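Sam-dependent methyltransferases (Streptomyces davawensis, PDB 4D7K) catalyses the two successive S-adenosylmethionine-dependent N-methylations that turn 8-amino-8-demethyl-D-riboflavin, by way of the monomethyl intermediate, into the antibiotic roseoflavin. Local coordinates at residues T172-D175 against F176-T180; R268-A272 against M273-P277. All coordinates share one frame; numbering follows the deposited sequence.

Contact 1 (T172-D175 against F176-T180); sequences TSFD and FGRFT
The first torsion of Phe-174 (chi1 -173°) puts its CG beside the carbonyl carbon, while that of Phe-176 (chi1 -67°) puts its CG beside the backbone N. With these settings the ring edge of Phe-174 faces the ring of Phe-176. The two rings form a T-shaped (edge-to-face) pair in the loop that leads into strand 181-185 of the class I methyltransferase sheet. An inverse gamma turn centred on Asp-175 sets the chain direction between them. The ring planes stand at 71°. CD2 of Phe-174 stands over the centre of the Phe-176 face, and its nearest ring atom is CE1 of Phe-176 at 3.9 Å. The turn is closed by a weak, bent hydrogen bond from Phe-176 N to Phe-174 O, 3.2 Å long. A further backbone bond, Phe-179 N to Phe-176 O, follows at 3.1 Å.

Phe-179 reaches Phe-174 from another direction. The two side chains cross at about a right angle and meet through their ring edges, CE2 to CE2. Phe-174 and Phe-176 both touch Leu-282 of strand 280-285. Phe-174 also makes an edge-to-face pair with His-331.

The aliphatic part of Arg-178, extended from CG to NE, crosses Asp-175 at a slant, with Arg-178 CD 3.4 Å from Asp-175 OD2. The charged groups stay apart, with Asp-175 OD2 4.4 Å from Arg-178 NE, which is too far for a salt bridge. The guanidinium instead makes its salt bridge through NH2 with Glu-341 of strand 337-344. CZ of Phe-179 sits over the centre of one guanidinium face. Closer to the backbone, Arg-178 CG lies 3.2 Å from Asp-175 O.

Contact 2 (R268-A272 against M273-P277); sequences RIRQA and MGDAP
Met-273 packs back against the C-terminal part of helix 259-270, and this is the tight half of the contact. Its CG lies anti to the carbonyl carbon (chi1 -60°) and touches the backbone of Ile-269, with Met-273 CG 3.2 Å from Ile-269 O. Met-273 SD then lies 4.3 Å from CG2 of Ile-269. The same carbonyl takes two backbone bonds. Ala-272 N reaches Ile-269 O at 2.9 Å. Met-273 N gives a weak bond of 3.2 Å to Ile-269 O. Ile-269, Ala-272 and Met-273 are buried, and all three touch Tyr-248 of strand 247-251. This face of the segment is therefore pressed onto the central sheet.

The other half is looser and more polar. Gly-274, with positive phi (76°), turns the chain away from the helix, and Gly-274 and Asp-275 are exposed. Arg-270 links the helix to the turn. CG is anti to the backbone N, and the bend at chi2 (61°) lets the end of the side chain swing back to the turn. Arg-270 NH1 gives a hydrogen bond of 3.1 Å to Gly-274 O. The acceptor lies in the guanidinium plane, and the donor comes nearly head-on to the carbonyl. NE bonds to Gly-324 O, so two backbone carbonyls help fix the guanidinium. Asp-275 takes a lesser part, with OD1 4.3 Å from NH2 of Arg-270. That is beyond a salt bridge, though its charge may still add some attraction.

Arg-270 and Met-273 also both touch Phe-325, the first residue of strand 325-333. The arrangement is the passage from helix 259-270 through a turn to strand 280-285, in the right-handed crossover between parallel strands 247-251 and 280-285 of the Rossmann-like methyltransferase domain.

Overall arrangement
Contact 1 comes first along the chain and contact 2 follows in series. Both belong to the O-methyltransferase domain. Their centres are about 19 Å apart and their nearest atoms about 7 Å, so they do not touch. Contact 1 precedes strand 181-185 and contact 2 precedes strand 280-285; strand 247-251 runs between these two. Arg-280 connects the surroundings: Arg-178 and Phe-179 touch it, and its NH1 bonds to Pro-277 O. Both contacts are connections that lead into parallel strands of the Rossmann-like sheet on which the predicted cofactor site is built. Contact 1 lies away from that site. In contact 2, the side chain of Ile-269 is about 8 Å from that of Phe-237, a predicted S-adenosylmethionine-binding residue.

Contact 1 (T172-D175 against F176-T180)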
loop_
_atom_site.group_PDB
_atom_site.type_symbol
_atom_site.label_atom_id
_atom_site.label_comp_id
_atom_site.label_asym_id
_atom_site.label_seq_id
_atom_site.Cartn_x
_atom_site.Cartn_y
_atom_site.Cartn_z
ATOM N N THR A 172 -0.953 1.441 -29.671
ATOM C CA THR A 172 -0.602 2.789 -30.099
ATOM C C THR A 172 0.902 2.988 -30.212
ATOM O O THR A 172 1.358 4.049 -30.628
ATOM C CB THR A 172 -1.163 3.855 -29.138
ATOM O OG1 THR A 172 -0.556 3.703 -27.848
ATOM C CG2 THR A 172 -2.676 3.723 -29.015
ATOM N N SER A 173 1.674 1.971 -29.843
ATOM C CA SER A 173 3.126 2.106 -29.804
ATOM C C SER A 173 3.814 1.309 -30.908
ATOM O O SER A 173 5.001 1.501 -31.175
ATOM C CB SER A 173 3.660 1.670 -28.440
ATOM O OG SER A 173 3.049 2.411 -27.397
ATOM N N PHE A 174 3.067 0.409 -31.542
ATOM C CA PHE A 174 3.604 -0.391 -32.636
ATOM C C PHE A 174 2.602 -0.460 -33.782
ATOM O O PHE A 174 1.394 -0.386 -33.564
ATOM C CB PHE A 174 3.963 -1.801 -32.156
ATOM C CG PHE A 174 4.676 -2.629 -33.190
ATOM C CD1 PHE A 174 6.021 -2.419 -33.460
ATOM C CD2 PHE A 174 4.002 -3.618 -33.893
ATOM C CE1 PHE A 174 6.681 -3.175 -34.411
ATOM C CE2 PHE A 174 4.654 -4.380 -34.846
ATOM C CZ PHE A 174 5.996 -4.160 -35.104
ATOM N N ASP A 175 3.107 -0.600 -35.004
ATOM C CA ASP A 175 2.249 -0.620 -36.184
ATOM C C ASP A 175 1.822 -2.039 -36.555
ATOM O O ASP A 175 2.369 -2.645 -37.477
ATOM C CB ASP A 175 2.962 0.043 -37.367
ATOM C CG ASP A 175 2.077 0.155 -38.594
ATOM O OD1 ASP A 175 0.839 0.204 -38.431
ATOM O OD2 ASP A 175 2.619 0.192 -39.719
ATOM N N PHE A 176 0.836 -2.565 -35.839
ATOM C CA PHE A 176 0.299 -3.884 -36.152
ATOM C C PHE A 176 -0.427 -3.887 -37.494
ATOM O O PHE A 176 -0.592 -4.936 -38.113
ATOM C CB PHE A 176 -0.643 -4.353 -35.049
ATOM C CG PHE A 176 0.043 -4.632 -33.747
ATOM C CD1 PHE A 176 0.716 -5.826 -33.546
ATOM C CD2 PHE A 176 0.013 -3.705 -32.719
ATOM C CE1 PHE A 176 1.346 -6.088 -32.349
ATOM C CE2 PHE A 176 0.641 -3.960 -31.518
ATOM C CZ PHE A 176 1.309 -5.154 -31.332
ATOM N N GLY A 177 -0.842 -2.706 -37.943
ATOM C CA GLY A 177 -1.600 -2.570 -39.173
ATOM C C GLY A 177 -0.861 -2.930 -40.451
ATOM O O GLY A 177 -1.458 -2.944 -41.528
ATOM N N ARG A 178 0.431 -3.220 -40.347
ATOM C CA ARG A 178 1.203 -3.587 -41.530
ATOM C C ARG A 178 1.365 -5.102 -41.639
ATOM O O ARG A 178 2.165 -5.592 -42.434
ATOM C CB ARG A 178 2.573 -2.896 -41.527
ATOM C CG ARG A 178 3.533 -3.310 -40.415
ATOM C CD ARG A 178 4.766 -2.405 -40.429
ATOM N NE ARG A 178 5.838 -2.864 -39.548
ATOM C CZ ARG A 178 6.857 -3.621 -39.945
ATOM N NH1 ARG A 178 6.940 -4.010 -41.208
ATOM N NH2 ARG A 178 7.795 -3.990 -39.080
ATOM N N PHE A 179 0.595 -5.838 -40.842
ATOM C CA PHE A 179 0.559 -7.295 -40.942
ATOM C C PHE A 179 -0.869 -7.755 -41.210
ATOM O O PHE A 179 -1.826 -7.079 -40.834
ATOM C CB PHE A 179 1.107 -7.946 -39.670
ATOM C CG PHE A 179 2.512 -7.535 -39.342
ATOM C CD1 PHE A 179 3.584 -8.053 -40.050
ATOM C CD2 PHE A 179 2.762 -6.625 -38.327
ATOM C CE1 PHE A 179 4.877 -7.672 -39.754
ATOM C CE2 PHE A 179 4.051 -6.241 -38.025
ATOM C CZ PHE A 179 5.112 -6.764 -38.741
ATOM N N THR A 180 -1.012 -8.903 -41.863
ATOM C CA THR A 180 -2.330 -9.370 -42.282
ATOM C C THR A 180 -2.714 -10.720 -41.690
ATOM O O THR A 180 -3.861 -11.152 -41.812
ATOM C CB THR A 180 -2.422 -9.475 -43.813
ATOM O OG1 THR A 180 -3.648 -10.124 -44.166
ATOM C CG2 THR A 180 -1.254 -10.279 -44.364
#

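Contact 2 (R268-A272 against M273-P277)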
loop_
_atom_site.group_PDB
_atom_site.type_symbol
_atom_site.label_atom_id
_atom_site.label_comp_id
_atom_site.label_asym_id
_atom_site.label_seq_id
_atom_site.Cartn_x
_atom_site.Cartn_y
_atom_site.Cartn_z
ATOM N N ARG A 268 11.546 -23.339 -33.975
ATOM C CA ARG A 268 10.323 -23.837 -34.596
ATOM C C ARG A 268 9.497 -22.707 -35.205
ATOM O O ARG A 268 8.902 -22.867 -36.271
ATOM C CB ARG A 268 9.485 -24.609 -33.577
ATOM C CG ARG A 268 9.937 -26.044 -33.369
ATOM C CD ARG A 268 9.598 -26.913 -34.572
ATOM N NE ARG A 268 8.155 -27.013 -34.788
ATOM C CZ ARG A 268 7.491 -26.365 -35.741
ATOM N NH1 ARG A 268 8.138 -25.567 -36.581
ATOM N NH2 ARG A 268 6.177 -26.517 -35.855
ATOM N N ILE A 269 9.456 -21.568 -34.525
ATOM C CA ILE A 269 8.786 -20.394 -35.068
ATOM C C ILE A 269 9.528 -19.917 -36.311
ATOM O O ILE A 269 8.915 -19.592 -37.327
ATOM C CB ILE A 269 8.707 -19.254 -34.035
ATOM C CG1 ILE A 269 7.847 -19.681 -32.843
ATOM C CG2 ILE A 269 8.142 -17.986 -34.670
ATOM C CD1 ILE A 269 7.820 -18.670 -31.718
ATOM N N ARG A 270 10.854 -19.911 -36.225
ATOM C CA ARG A 270 11.706 -19.423 -37.305
ATOM C C ARG A 270 11.460 -20.130 -38.638
ATOM O O ARG A 270 11.455 -19.494 -39.693
ATOM C CB ARG A 270 13.177 -19.564 -36.913
ATOM C CG ARG A 270 14.151 -19.144 -37.998
ATOM C CD ARG A 270 13.983 -17.677 -38.377
ATOM N NE ARG A 270 14.836 -17.325 -39.507
ATOM C CZ ARG A 270 14.458 -17.396 -40.779
ATOM N NH1 ARG A 270 13.231 -17.794 -41.087
ATOM N NH2 ARG A 270 15.304 -17.062 -41.743
ATOM N N GLN A 271 11.253 -21.442 -38.593
ATOM C CA GLN A 271 11.058 -22.202 -39.822
ATOM C C GLN A 271 9.600 -22.184 -40.279
ATOM O O GLN A 271 9.282 -22.657 -41.370
ATOM C CB GLN A 271 11.546 -23.646 -39.644
ATOM C CG GLN A 271 10.919 -24.399 -38.482
ATOM C CD GLN A 271 11.527 -25.778 -38.290
ATOM O OE1 GLN A 271 11.042 -26.578 -37.488
ATOM N NE2 GLN A 271 12.598 -26.061 -39.026
ATOM N N ALA A 272 8.721 -21.630 -39.451
ATOM C CA ALA A 272 7.308 -21.501 -39.802
ATOM C C ALA A 272 7.031 -20.168 -40.498
ATOM O O ALA A 272 5.973 -19.976 -41.099
ATOM C CB ALA A 272 6.437 -21.641 -38.559
ATOM N N MET A 273 7.990 -19.253 -40.413
ATOM C CA MET A 273 7.845 -17.924 -40.997
ATOM C C MET A 273 8.216 -17.910 -42.475
ATOM O O MET A 273 7.848 -16.991 -43.206
ATOM C CB MET A 273 8.712 -16.911 -40.244
ATOM C CG MET A 273 8.371 -16.770 -38.777
ATOM S SD MET A 273 9.451 -15.595 -37.942
ATOM C CE MET A 273 9.271 -14.161 -38.997
ATOM N N GLY A 274 8.950 -18.929 -42.908
ATOM C CA GLY A 274 9.412 -18.997 -44.282
ATOM C C GLY A 274 10.574 -18.053 -44.519
ATOM O O GLY A 274 11.456 -17.921 -43.671
ATOM N N ASP A 275 10.573 -17.390 -45.671
ATOM C CA ASP A 275 11.637 -16.453 -46.014
ATOM C C ASP A 275 11.083 -15.097 -46.440
ATOM O O ASP A 275 11.771 -14.318 -47.100
ATOM C CB ASP A 275 12.517 -17.025 -47.126
ATOM C CG ASP A 275 13.286 -18.252 -46.685
ATOM O OD1 ASP A 275 13.616 -18.345 -45.484
ATOM O OD2 ASP A 275 13.563 -19.121 -47.539
ATOM N N ALA A 276 9.835 -14.827 -46.069
ATOM C CA ALA A 276 9.210 -13.544 -46.363
ATOM C C ALA A 276 9.922 -12.431 -45.603
ATOM O O ALA A 276 9.922 -12.423 -44.372
ATOM C CB ALA A 276 7.734 -13.574 -46.006
ATOM N N PRO A 277 10.533 -11.488 -46.341
ATOM C CA PRO A 277 11.352 -10.412 -45.764
ATOM C C PRO A 277 10.624 -9.530 -44.747
ATOM O O PRO A 277 11.288 -8.920 -43.909
ATOM C CB PRO A 277 11.765 -9.585 -46.992
ATOM C CG PRO A 277 10.831 -9.995 -48.086
ATOM C CD PRO A 277 10.499 -11.423 -47.812
#